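Replicative DNA helicase (Helicobacter pylori, PDB 3GXV) probably unwinds duplex DNA at the replication fork as an ATP-driven hexameric helicase, its N-terminal domain being implicated in interactions with primase. Local coordinates at residues Q11-I16 and V98-N103; K27-H32 and K54-D59; Y42-L47 and E79-A84; G46-I51 and N65-K70. One frame throughout, in Å; residues are numbered along the deposited sequence.

Interaction 1. Residues Q11-I16 and V98-N103; sequences QNIERI and VEEIKN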
# COMPACT_ATOMS: atom_id res chain seq x y z
N GLN B 11 -14.27 11.02 -15.87
CA GLN B 11 -14.02 9.64 -15.54
C GLN B 11 -12.51 9.36 -15.55
O GLN B 11 -11.97 8.74 -14.63
CB GLN B 11 -14.75 8.73 -16.53
CG GLN B 11 -14.97 7.33 -16.01
CD GLN B 11 -15.85 6.49 -16.89
OE1 GLN B 11 -16.07 5.31 -16.62
NE2 GLN B 11 -16.38 7.08 -17.96
N ASN B 12 -11.83 9.85 -16.59
CA ASN B 12 -10.39 9.66 -16.75
C ASN B 12 -9.59 10.32 -15.62
O ASN B 12 -8.60 9.78 -15.14
CB ASN B 12 -9.95 10.23 -18.10
CG ASN B 12 -8.46 10.17 -18.31
OD1 ASN B 12 -7.83 9.15 -18.03
ND2 ASN B 12 -7.88 11.24 -18.83
N ILE B 13 -10.04 11.49 -15.20
CA ILE B 13 -9.40 12.23 -14.12
C ILE B 13 -9.51 11.54 -12.77
O ILE B 13 -8.60 11.63 -11.95
CB ILE B 13 -10.01 13.65 -13.99
CG1 ILE B 13 -9.55 14.52 -15.17
CG2 ILE B 13 -9.62 14.27 -12.65
CD1 ILE B 13 -10.13 15.91 -15.16
N GLU B 14 -10.63 10.87 -12.54
CA GLU B 14 -10.86 10.18 -11.29
C GLU B 14 -9.94 8.99 -11.13
O GLU B 14 -9.50 8.67 -10.03
CB GLU B 14 -12.32 9.71 -11.18
CG GLU B 14 -13.32 10.86 -11.26
CD GLU B 14 -14.75 10.45 -10.97
OE1 GLU B 14 -15.15 9.29 -11.26
OE2 GLU B 14 -15.49 11.32 -10.47
N ARG B 15 -9.64 8.32 -12.24
CA ARG B 15 -8.76 7.17 -12.22
C ARG B 15 -7.34 7.64 -11.94
O ARG B 15 -6.64 7.08 -11.10
CB ARG B 15 -8.78 6.43 -13.56
CG ARG B 15 -10.08 5.73 -13.88
CD ARG B 15 -9.93 4.78 -15.07
NE ARG B 15 -9.76 5.47 -16.35
CZ ARG B 15 -10.72 5.60 -17.26
NH1 ARG B 15 -11.93 5.09 -17.06
NH2 ARG B 15 -10.47 6.24 -18.39
N ILE B 16 -6.91 8.66 -12.67
CA ILE B 16 -5.56 9.17 -12.50
C ILE B 16 -5.32 9.57 -11.05
O ILE B 16 -4.23 9.41 -10.53
CB ILE B 16 -5.28 10.38 -13.41
CG1 ILE B 16 -5.39 9.95 -14.88
CG2 ILE B 16 -3.90 10.94 -13.10
CD1 ILE B 16 -5.33 11.11 -15.88
N VAL B 98 -8.43 16.85 -8.19
CA VAL B 98 -9.26 16.61 -7.03
C VAL B 98 -10.32 17.69 -6.88
O VAL B 98 -11.48 17.37 -6.62
CB VAL B 98 -8.40 16.53 -5.76
CG1 VAL B 98 -9.28 16.43 -4.52
CG2 VAL B 98 -7.51 15.32 -5.84
N GLU B 99 -9.93 18.95 -7.05
CA GLU B 99 -10.87 20.08 -6.96
C GLU B 99 -11.82 20.06 -8.16
O GLU B 99 -12.93 20.59 -8.08
CB GLU B 99 -10.13 21.42 -6.94
CG GLU B 99 -11.08 22.61 -6.76
CD GLU B 99 -10.46 23.96 -7.10
OE1 GLU B 99 -11.17 24.98 -6.96
OE2 GLU B 99 -9.28 24.01 -7.50
N GLU B 100 -11.38 19.47 -9.26
CA GLU B 100 -12.22 19.38 -10.45
C GLU B 100 -13.28 18.33 -10.16
O GLU B 100 -14.47 18.52 -10.45
CB GLU B 100 -11.39 18.98 -11.67
CG GLU B 100 -12.15 19.11 -12.98
CD GLU B 100 -11.27 18.94 -14.20
OE1 GLU B 100 -10.11 19.40 -14.18
OE2 GLU B 100 -11.76 18.35 -15.19
N ILE B 101 -12.85 17.22 -9.58
CA ILE B 101 -13.75 16.12 -9.24
C ILE B 101 -14.81 16.62 -8.26
O ILE B 101 -15.98 16.28 -8.37
CB ILE B 101 -12.96 14.95 -8.62
CG1 ILE B 101 -12.22 14.21 -9.73
CG2 ILE B 101 -13.90 14.01 -7.85
CD1 ILE B 101 -11.21 13.20 -9.23
N LYS B 102 -14.38 17.44 -7.30
CA LYS B 102 -15.26 17.99 -6.28
C LYS B 102 -16.27 18.95 -6.88
O LYS B 102 -17.45 18.92 -6.52
CB LYS B 102 -14.45 18.72 -5.21
CG LYS B 102 -15.27 19.20 -4.03
CD LYS B 102 -15.98 18.03 -3.36
CE LYS B 102 -16.92 18.48 -2.26
NZ LYS B 102 -16.20 19.23 -1.21
N ASN B 103 -15.79 19.78 -7.81
CA ASN B 103 -16.61 20.76 -8.51
C ASN B 103 -17.74 20.13 -9.33
O ASN B 103 -18.86 20.64 -9.34
CB ASN B 103 -15.73 21.63 -9.44
CG ASN B 103 -15.02 22.75 -8.70
OD1 ASN B 103 -14.01 23.28 -9.18
ND2 ASN B 103 -15.54 23.13 -7.54
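Ile-13 and Glu-14 on helix 3-23 meet Ile-101 and Glu-100 on helix 95-119. The apolar part centres on Ile-101. Its CG1 lies 3.9 Å from Ile-13 CG2, the two isoleucine side chains running antiparallel alongside each other. Ile-101 CD1 reaches further, coming to 3.7 Å from Glu-14 CA, and thus rests against the helix backbone itself. The aliphatic stem of Glu-14 closes the same patch, with CG 3.7 Å from Ile-101 CD1. Its CG stands anti to the carbonyl carbon (chi1 -60°) and the chain runs extended, which carries the carboxylate past Ile-101.

The polar ends find their partners outside the two segments. Glu-14 accepts from the backbone N of Tyr-41 and Tyr-42 and from Asn-45 ND2, so this buried carboxylate has several donors. Glu-100 OE2 takes a bond from Gln-9 NE2. The same OE2 is the atom nearest Ile-13 CD1, at a modelled separation too short to rest anything on; the two side chains are nearly perpendicular.

The segment axes approach to 9.8 Å with 133° between their directions, a steeply inclined crossing, nearer antiparallel than parallel. The contact joins the first and last helices of the all-helical N-terminal domain of the DnaB-like helicase family.

Interaction 2. Residues K27-H32 and K54-D59; sequences KIEEVH and KLHEED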
# COMPACT_ATOMS: atom_id res chain seq x y z
N LYS B 27 -1.13 10.19 0.02
CA LYS B 27 -1.91 11.22 -0.65
C LYS B 27 -3.40 11.07 -0.41
O LYS B 27 -4.18 11.97 -0.77
CB LYS B 27 -1.65 11.21 -2.16
CG LYS B 27 -0.38 11.95 -2.62
CD LYS B 27 -0.19 11.79 -4.12
CE LYS B 27 1.00 12.57 -4.65
NZ LYS B 27 0.73 14.03 -4.74
N ILE B 28 -3.79 9.96 0.20
CA ILE B 28 -5.20 9.70 0.43
C ILE B 28 -5.79 10.62 1.50
O ILE B 28 -6.99 10.88 1.51
CB ILE B 28 -5.45 8.21 0.81
CG1 ILE B 28 -6.93 7.86 0.62
CG2 ILE B 28 -5.04 7.95 2.25
CD1 ILE B 28 -7.25 6.39 0.84
N GLU B 29 -4.93 11.11 2.38
CA GLU B 29 -5.37 12.01 3.45
C GLU B 29 -5.75 13.36 2.85
O GLU B 29 -6.79 13.94 3.19
CB GLU B 29 -4.24 12.17 4.47
CG GLU B 29 -3.71 10.83 4.96
CD GLU B 29 -2.34 10.92 5.59
OE1 GLU B 29 -1.76 9.85 5.90
OE2 GLU B 29 -1.83 12.05 5.78
N GLU B 30 -4.90 13.84 1.95
CA GLU B 30 -5.13 15.12 1.30
C GLU B 30 -6.39 15.06 0.43
O GLU B 30 -7.27 15.91 0.53
CB GLU B 30 -3.90 15.49 0.47
CG GLU B 30 -2.61 15.63 1.29
CD GLU B 30 -1.79 14.34 1.37
OE1 GLU B 30 -1.25 13.92 0.32
OE2 GLU B 30 -1.67 13.76 2.47
N VAL B 31 -6.47 14.03 -0.42
CA VAL B 31 -7.60 13.84 -1.30
C VAL B 31 -8.92 13.74 -0.54
O VAL B 31 -9.93 14.30 -0.96
CB VAL B 31 -7.42 12.57 -2.15
CG1 VAL B 31 -8.65 12.33 -3.03
CG2 VAL B 31 -6.17 12.71 -3.01
N HIS B 32 -8.89 13.02 0.59
CA HIS B 32 -10.08 12.82 1.43
C HIS B 32 -10.50 14.10 2.15
O HIS B 32 -11.64 14.22 2.62
CB HIS B 32 -9.80 11.72 2.47
CG HIS B 32 -11.02 11.27 3.22
ND1 HIS B 32 -10.93 10.53 4.38
CD2 HIS B 32 -12.34 11.41 2.97
CE1 HIS B 32 -12.15 10.24 4.81
NE2 HIS B 32 -13.02 10.76 3.97
N LYS B 54 -10.77 2.68 3.86
CA LYS B 54 -10.82 1.64 4.88
C LYS B 54 -9.45 0.98 5.09
O LYS B 54 -9.03 0.76 6.22
CB LYS B 54 -11.87 0.58 4.51
CG LYS B 54 -11.79 -0.69 5.35
CD LYS B 54 -13.08 -1.50 5.32
CE LYS B 54 -13.61 -1.76 3.92
NZ LYS B 54 -14.16 -0.53 3.28
N LEU B 55 -8.75 0.69 3.99
CA LEU B 55 -7.43 0.07 4.07
C LEU B 55 -6.40 0.96 4.74
O LEU B 55 -5.47 0.47 5.37
CB LEU B 55 -6.92 -0.29 2.67
CG LEU B 55 -7.53 -1.49 1.95
CD1 LEU B 55 -6.91 -1.62 0.55
CD2 LEU B 55 -7.28 -2.76 2.78
N HIS B 56 -6.56 2.27 4.60
CA HIS B 56 -5.61 3.22 5.18
C HIS B 56 -5.85 3.46 6.66
O HIS B 56 -4.95 3.93 7.38
CB HIS B 56 -5.68 4.55 4.43
CG HIS B 56 -4.48 5.42 4.62
ND1 HIS B 56 -4.51 6.57 5.37
CD2 HIS B 56 -3.22 5.31 4.13
CE1 HIS B 56 -3.32 7.14 5.34
NE2 HIS B 56 -2.52 6.39 4.60
N GLU B 57 -7.06 3.16 7.12
CA GLU B 57 -7.42 3.33 8.52
C GLU B 57 -6.89 2.16 9.32
O GLU B 57 -6.82 2.20 10.55
CB GLU B 57 -8.94 3.41 8.67
CG GLU B 57 -9.49 4.81 8.58
CD GLU B 57 -8.97 5.71 9.68
OE1 GLU B 57 -9.26 5.43 10.87
OE2 GLU B 57 -8.26 6.68 9.37
N GLU B 58 -6.52 1.11 8.60
CA GLU B 58 -6.00 -0.11 9.19
C GLU B 58 -4.52 -0.21 8.88
O GLU B 58 -3.89 -1.23 9.14
CB GLU B 58 -6.72 -1.32 8.61
CG GLU B 58 -8.17 -1.43 9.01
CD GLU B 58 -8.91 -2.39 8.13
OE1 GLU B 58 -8.34 -3.45 7.79
OE2 GLU B 58 -10.08 -2.10 7.78
N ASP B 59 -3.99 0.87 8.31
CA ASP B 59 -2.58 0.95 7.94
C ASP B 59 -2.15 -0.16 6.98
O ASP B 59 -0.98 -0.54 6.93
CB ASP B 59 -1.72 0.96 9.20
CG ASP B 59 -2.13 2.06 10.18
OD1 ASP B 59 -1.48 2.23 11.23
OD2 ASP B 59 -3.13 2.76 9.90
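The imidazole of His-56 meets Ile-28 over one face and Glu-29 at its edge. Ile-28 CG2 stands 3.4 Å above the middle of the ring and only 9° off its normal, the geometry of a CH-pi contact. The methyl is almost equally far from the ring atoms, for example 3.5 Å from both His-56 CG and His-56 ND1, which confirms the central placement. The rotation of Ile-28 (chi1 -162°) leaves CG2 between the backbone N and the carbonyl carbon, and from there it meets the ring.

At the edge, Glu-29 OE1 lies in the ring plane, 3.2 Å from His-56 CE1 and farther, 3.8 Å, from His-56 NE2. The nearest ring atom is therefore a carbon, and the contact is not a hydrogen bond. The carboxylate is tilted 53° from the imidazole plane. Its negative charge may nonetheless favour a protonated histidine.

Ile-28 also packs on Ile-21, Ala-52, Leu-53 and Ile-62, so the contact grades from a buried side at Ile-28 to an exposed one at Glu-29. Nearby, Lys-27 forms a salt bridge with Glu-119 of the second subunit. His-56 sits in the final turn of helix 43-57, which ends in a Schellman motif: Asp-59 has positive phi, Cys-60 N bonds to Leu-55 O, and Asp-59 N reaches His-56 O weakly.

Interaction 3. Residues Y42-L47 and E79-A84; sequences YPPNGL and EEDLVA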
# COMPACT_ATOMS: atom_id res chain seq x y z
N TYR B 42 -18.10 8.21 -11.66
CA TYR B 42 -18.23 6.80 -12.01
C TYR B 42 -18.26 6.07 -10.66
O TYR B 42 -17.26 6.03 -9.96
CB TYR B 42 -17.02 6.35 -12.82
CG TYR B 42 -17.16 4.97 -13.40
CD1 TYR B 42 -18.29 4.63 -14.14
CD2 TYR B 42 -16.18 4.00 -13.21
CE1 TYR B 42 -18.43 3.36 -14.68
CE2 TYR B 42 -16.31 2.74 -13.74
CZ TYR B 42 -17.44 2.42 -14.48
OH TYR B 42 -17.58 1.18 -15.05
N PRO B 43 -19.41 5.50 -10.29
CA PRO B 43 -19.58 4.79 -9.02
C PRO B 43 -18.48 3.81 -8.61
O PRO B 43 -18.09 3.76 -7.45
CB PRO B 43 -20.93 4.10 -9.19
CG PRO B 43 -21.66 5.04 -10.08
CD PRO B 43 -20.62 5.37 -11.12
N PRO B 44 -17.98 3.00 -9.56
CA PRO B 44 -16.92 2.04 -9.19
C PRO B 44 -15.65 2.72 -8.65
O PRO B 44 -14.87 2.10 -7.91
CB PRO B 44 -16.69 1.28 -10.49
CG PRO B 44 -18.07 1.25 -11.09
CD PRO B 44 -18.53 2.68 -10.89
N ASN B 45 -15.44 3.98 -9.04
CA ASN B 45 -14.27 4.72 -8.59
C ASN B 45 -14.49 5.17 -7.15
O ASN B 45 -13.55 5.24 -6.36
CB ASN B 45 -14.02 5.95 -9.47
CG ASN B 45 -13.53 5.58 -10.87
OD1 ASN B 45 -13.07 4.46 -11.11
ND2 ASN B 45 -13.62 6.53 -11.79
N GLY B 46 -15.74 5.49 -6.82
CA GLY B 46 -16.06 5.88 -5.46
C GLY B 46 -15.92 4.65 -4.58
O GLY B 46 -15.36 4.71 -3.48
N LEU B 47 -16.44 3.52 -5.05
CA LEU B 47 -16.36 2.28 -4.29
C LEU B 47 -14.89 1.98 -3.99
O LEU B 47 -14.54 1.55 -2.88
CB LEU B 47 -17.00 1.13 -5.08
CG LEU B 47 -17.04 -0.28 -4.46
CD1 LEU B 47 -17.32 -0.20 -2.97
CD2 LEU B 47 -18.13 -1.11 -5.16
N GLU B 79 -13.50 -6.31 -13.10
CA GLU B 79 -12.09 -6.30 -13.46
C GLU B 79 -11.67 -5.21 -14.43
O GLU B 79 -10.57 -4.65 -14.30
CB GLU B 79 -11.67 -7.66 -14.04
CG GLU B 79 -11.21 -8.66 -12.99
CD GLU B 79 -9.97 -8.20 -12.25
OE1 GLU B 79 -8.94 -7.93 -12.92
OE2 GLU B 79 -10.01 -8.12 -11.01
N GLU B 80 -12.51 -4.89 -15.40
CA GLU B 80 -12.14 -3.86 -16.36
C GLU B 80 -12.00 -2.49 -15.70
O GLU B 80 -11.19 -1.67 -16.12
CB GLU B 80 -13.15 -3.79 -17.51
CG GLU B 80 -14.61 -3.64 -17.08
CD GLU B 80 -15.36 -4.96 -17.06
OE1 GLU B 80 -16.60 -4.93 -16.96
OE2 GLU B 80 -14.71 -6.04 -17.13
N ASP B 81 -12.79 -2.26 -14.65
CA ASP B 81 -12.76 -0.99 -13.93
C ASP B 81 -11.53 -0.87 -13.04
O ASP B 81 -11.08 0.24 -12.73
CB ASP B 81 -14.03 -0.82 -13.09
CG ASP B 81 -15.25 -0.49 -13.93
OD1 ASP B 81 -15.15 0.42 -14.77
OD2 ASP B 81 -16.30 -1.12 -13.76
N LEU B 82 -11.00 -2.02 -12.64
CA LEU B 82 -9.81 -2.08 -11.80
C LEU B 82 -8.59 -1.79 -12.66
O LEU B 82 -7.83 -0.87 -12.38
CB LEU B 82 -9.68 -3.47 -11.16
CG LEU B 82 -10.65 -3.88 -10.04
CD1 LEU B 82 -10.45 -5.34 -9.68
CD2 LEU B 82 -10.43 -3.00 -8.82
N VAL B 83 -8.42 -2.57 -13.73
CA VAL B 83 -7.28 -2.39 -14.62
C VAL B 83 -7.27 -0.97 -15.17
O VAL B 83 -6.22 -0.43 -15.52
CB VAL B 83 -7.33 -3.38 -15.81
CG1 VAL B 83 -7.56 -4.78 -15.30
CG2 VAL B 83 -8.42 -2.98 -16.77
N ALA B 84 -8.46 -0.36 -15.22
CA ALA B 84 -8.59 1.01 -15.70
C ALA B 84 -7.88 1.92 -14.71
O ALA B 84 -7.07 2.78 -15.08
CB ALA B 84 -10.06 1.40 -15.80
O HOH W 1 -13.16 2.36 -12.88
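One water lies between Asn-45 and Asp-81, 2.7 Å from Asn-45 OD1 and 3.0 Å from the backbone Asp-81 O, placed to donate to either, though it has more acceptors in reach than protons. It therefore spans the two helices where the Asn-45 side chain stops short of direct contact. The Asn-45 amide is held from its other end too, since helix 3-23 engages ND2; this helps to define the rotation of the amide.

The direct link is made by Tyr-42, whose OH donates to the carboxylate of Asp-81. Tyr-42 OH lies 2.6 Å from Asp-81 OD1 and 2.9 Å from Asp-81 OD2. The position of OD1 is less certain, because it sits too close to the tyrosine ring in the model, and the exact length should not be pressed. The carboxylate approaches the hydroxyl end of the ring at its edge, the two planes 60° apart. CG of Tyr-42 is anti to the backbone N (chi1 -171°), which lays the ring over Pro-44: Pro-44 CD is 3.4 Å above the ring centre. Pro-44 CG also borders the carboxylate, 4.0 Å from Asp-81 OD2.

Tyr-42 is the N-cap residue of helix 43-57, so the contact joins the beginning of that helix to helix 79-87. Helix 3-23 touches both segments, Gln-11 meeting Tyr-42 and Arg-15 meeting Ala-84.

Interaction 4. Residues G46-I51 and N65-K70; sequences GLFFEI and NFIRQK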
# COMPACT_ATOMS: atom_id res chain seq x y z
N GLY B 46 -15.74 5.49 -6.82
CA GLY B 46 -16.06 5.88 -5.46
C GLY B 46 -15.92 4.65 -4.58
O GLY B 46 -15.36 4.71 -3.48
N LEU B 47 -16.44 3.52 -5.05
CA LEU B 47 -16.36 2.28 -4.29
C LEU B 47 -14.89 1.98 -3.99
O LEU B 47 -14.54 1.55 -2.88
CB LEU B 47 -17.00 1.13 -5.08
CG LEU B 47 -17.04 -0.28 -4.46
CD1 LEU B 47 -17.32 -0.20 -2.97
CD2 LEU B 47 -18.13 -1.11 -5.16
N PHE B 48 -14.03 2.22 -4.99
CA PHE B 48 -12.59 2.02 -4.85
C PHE B 48 -12.07 2.96 -3.77
O PHE B 48 -11.39 2.53 -2.84
CB PHE B 48 -11.88 2.33 -6.17
CG PHE B 48 -10.41 1.99 -6.16
CD1 PHE B 48 -9.98 0.73 -6.54
CD2 PHE B 48 -9.46 2.94 -5.79
CE1 PHE B 48 -8.62 0.42 -6.56
CE2 PHE B 48 -8.10 2.64 -5.80
CZ PHE B 48 -7.68 1.38 -6.19
N PHE B 49 -12.39 4.25 -3.89
CA PHE B 49 -11.96 5.24 -2.90
C PHE B 49 -12.36 4.79 -1.49
O PHE B 49 -11.64 5.00 -0.51
CB PHE B 49 -12.59 6.61 -3.20
CG PHE B 49 -11.96 7.75 -2.43
CD1 PHE B 49 -10.59 7.99 -2.52
CD2 PHE B 49 -12.73 8.55 -1.59
CE1 PHE B 49 -10.00 9.00 -1.78
CE2 PHE B 49 -12.15 9.57 -0.85
CZ PHE B 49 -10.79 9.80 -0.94
N GLU B 50 -13.52 4.15 -1.40
CA GLU B 50 -14.08 3.68 -0.15
C GLU B 50 -13.21 2.59 0.46
O GLU B 50 -12.82 2.67 1.62
CB GLU B 50 -15.48 3.13 -0.44
CG GLU B 50 -16.45 3.04 0.74
CD GLU B 50 -17.76 2.42 0.29
OE1 GLU B 50 -17.81 1.18 0.15
OE2 GLU B 50 -18.73 3.17 0.04
N ILE B 51 -12.92 1.55 -0.33
CA ILE B 51 -12.10 0.45 0.15
C ILE B 51 -10.71 0.96 0.53
O ILE B 51 -10.09 0.47 1.47
CB ILE B 51 -11.96 -0.66 -0.92
CG1 ILE B 51 -13.33 -1.29 -1.20
CG2 ILE B 51 -10.99 -1.72 -0.44
CD1 ILE B 51 -13.40 -2.11 -2.49
N ASN B 65 -3.32 -6.14 -4.78
CA ASN B 65 -3.61 -7.28 -3.90
C ASN B 65 -4.69 -6.98 -2.88
O ASN B 65 -5.76 -7.57 -2.92
CB ASN B 65 -2.32 -7.75 -3.19
CG ASN B 65 -2.60 -8.71 -2.03
OD1 ASN B 65 -3.54 -9.50 -2.08
ND2 ASN B 65 -1.77 -8.64 -0.99
N PHE B 66 -4.43 -6.06 -1.97
CA PHE B 66 -5.40 -5.75 -0.94
C PHE B 66 -6.71 -5.11 -1.38
O PHE B 66 -7.73 -5.27 -0.71
CB PHE B 66 -4.73 -4.92 0.13
CG PHE B 66 -3.62 -5.65 0.83
CD1 PHE B 66 -3.91 -6.72 1.68
CD2 PHE B 66 -2.29 -5.31 0.61
CE1 PHE B 66 -2.89 -7.44 2.28
CE2 PHE B 66 -1.27 -6.02 1.21
CZ PHE B 66 -1.57 -7.09 2.05
N ILE B 67 -6.70 -4.40 -2.50
CA ILE B 67 -7.92 -3.77 -2.97
C ILE B 67 -8.88 -4.88 -3.34
O ILE B 67 -10.07 -4.79 -3.06
CB ILE B 67 -7.68 -2.87 -4.21
CG1 ILE B 67 -6.92 -1.61 -3.80
CG2 ILE B 67 -9.01 -2.50 -4.84
CD1 ILE B 67 -7.67 -0.74 -2.81
N ARG B 68 -8.36 -5.93 -3.95
CA ARG B 68 -9.19 -7.05 -4.36
C ARG B 68 -9.54 -7.94 -3.19
O ARG B 68 -10.57 -8.62 -3.21
CB ARG B 68 -8.47 -7.86 -5.43
CG ARG B 68 -8.09 -7.07 -6.67
CD ARG B 68 -8.08 -8.00 -7.87
NE ARG B 68 -6.96 -7.79 -8.77
CZ ARG B 68 -6.64 -6.62 -9.32
NH1 ARG B 68 -7.37 -5.54 -9.07
NH2 ARG B 68 -5.61 -6.54 -10.15
N GLN B 69 -8.69 -7.96 -2.17
CA GLN B 69 -8.97 -8.77 -0.99
C GLN B 69 -10.03 -8.08 -0.13
O GLN B 69 -10.89 -8.74 0.44
CB GLN B 69 -7.70 -8.97 -0.15
CG GLN B 69 -6.79 -10.09 -0.62
CD GLN B 69 -5.73 -10.46 0.41
OE1 GLN B 69 -6.05 -10.73 1.57
NE2 GLN B 69 -4.47 -10.46 0.00
N LYS B 70 -9.98 -6.76 -0.06
CA LYS B 70 -10.93 -6.00 0.76
C LYS B 70 -12.24 -5.62 0.06
O LYS B 70 -13.03 -4.84 0.59
CB LYS B 70 -10.26 -4.73 1.30
CG LYS B 70 -10.85 -4.24 2.61
CD LYS B 70 -10.54 -5.22 3.75
CE LYS B 70 -11.34 -4.89 4.99
NZ LYS B 70 -12.80 -4.96 4.70
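Ile-51, in the middle of helix 43-57, faces Lys-70, the first residue to leave helical geometry after helix 64-69, and their CA atoms are 6.6 Å apart. Ile-51 CG2 fills this close approach, lying 3.6 Å from Lys-70 CB. Of the lysine side chain, CB and CG do the touching, and the backbone O lies close by as well; bends at chi2 and chi4 lead the amino end away from the contact.

Ile-67 carries the rest. Its CG2 comes to 3.4 Å from Phe-48 CE1, obliquely to the ring, and its CG1 lies 3.8 Å from the same Phe-48 CE1. Two branches thus press on the same ring atom of the phenyl group. Phe-48 holds CG opposite its backbone N (chi1 -173°), which carries the ring out toward Ile-67. Ile-67 CD1 lies 4.2 Å from Ile-51 CG2, so Ile-67 reaches both residues.

Phe-48 also touches Leu-18, Val-22 and Ile-85. On helix 64-69, Asn-65 and Gln-69 bond to Gln-11 of the second subunit, and Phe-66 meets Tyr-41 and Tyr-42 of that subunit. The arrangement is that of a short helix packed by aliphatic and aromatic side chains onto an all-helical domain, with its neighbouring residues used for the subunit interface.

Helix 43-57 takes part in interactions 2, 3 and 4: its beginning in interaction 3, its middle in 4 and its end in 2. Interactions 3 and 4 share Gly-46 and Leu-47, with centres about 10 Å apart; interactions 2 and 4 are about 11 Å apart, centre to centre, and touch through Leu-55 and Ile-67. Interaction 1 joins helices 3-23 and 95-119, and the other three fall between its segments in sequence. Interactions 1 and 3 touch, with about 13 Å between centres. The contacts thus link all six helices of the domain, while residues of the segments in interactions 2 and 4 also contact the second subunit.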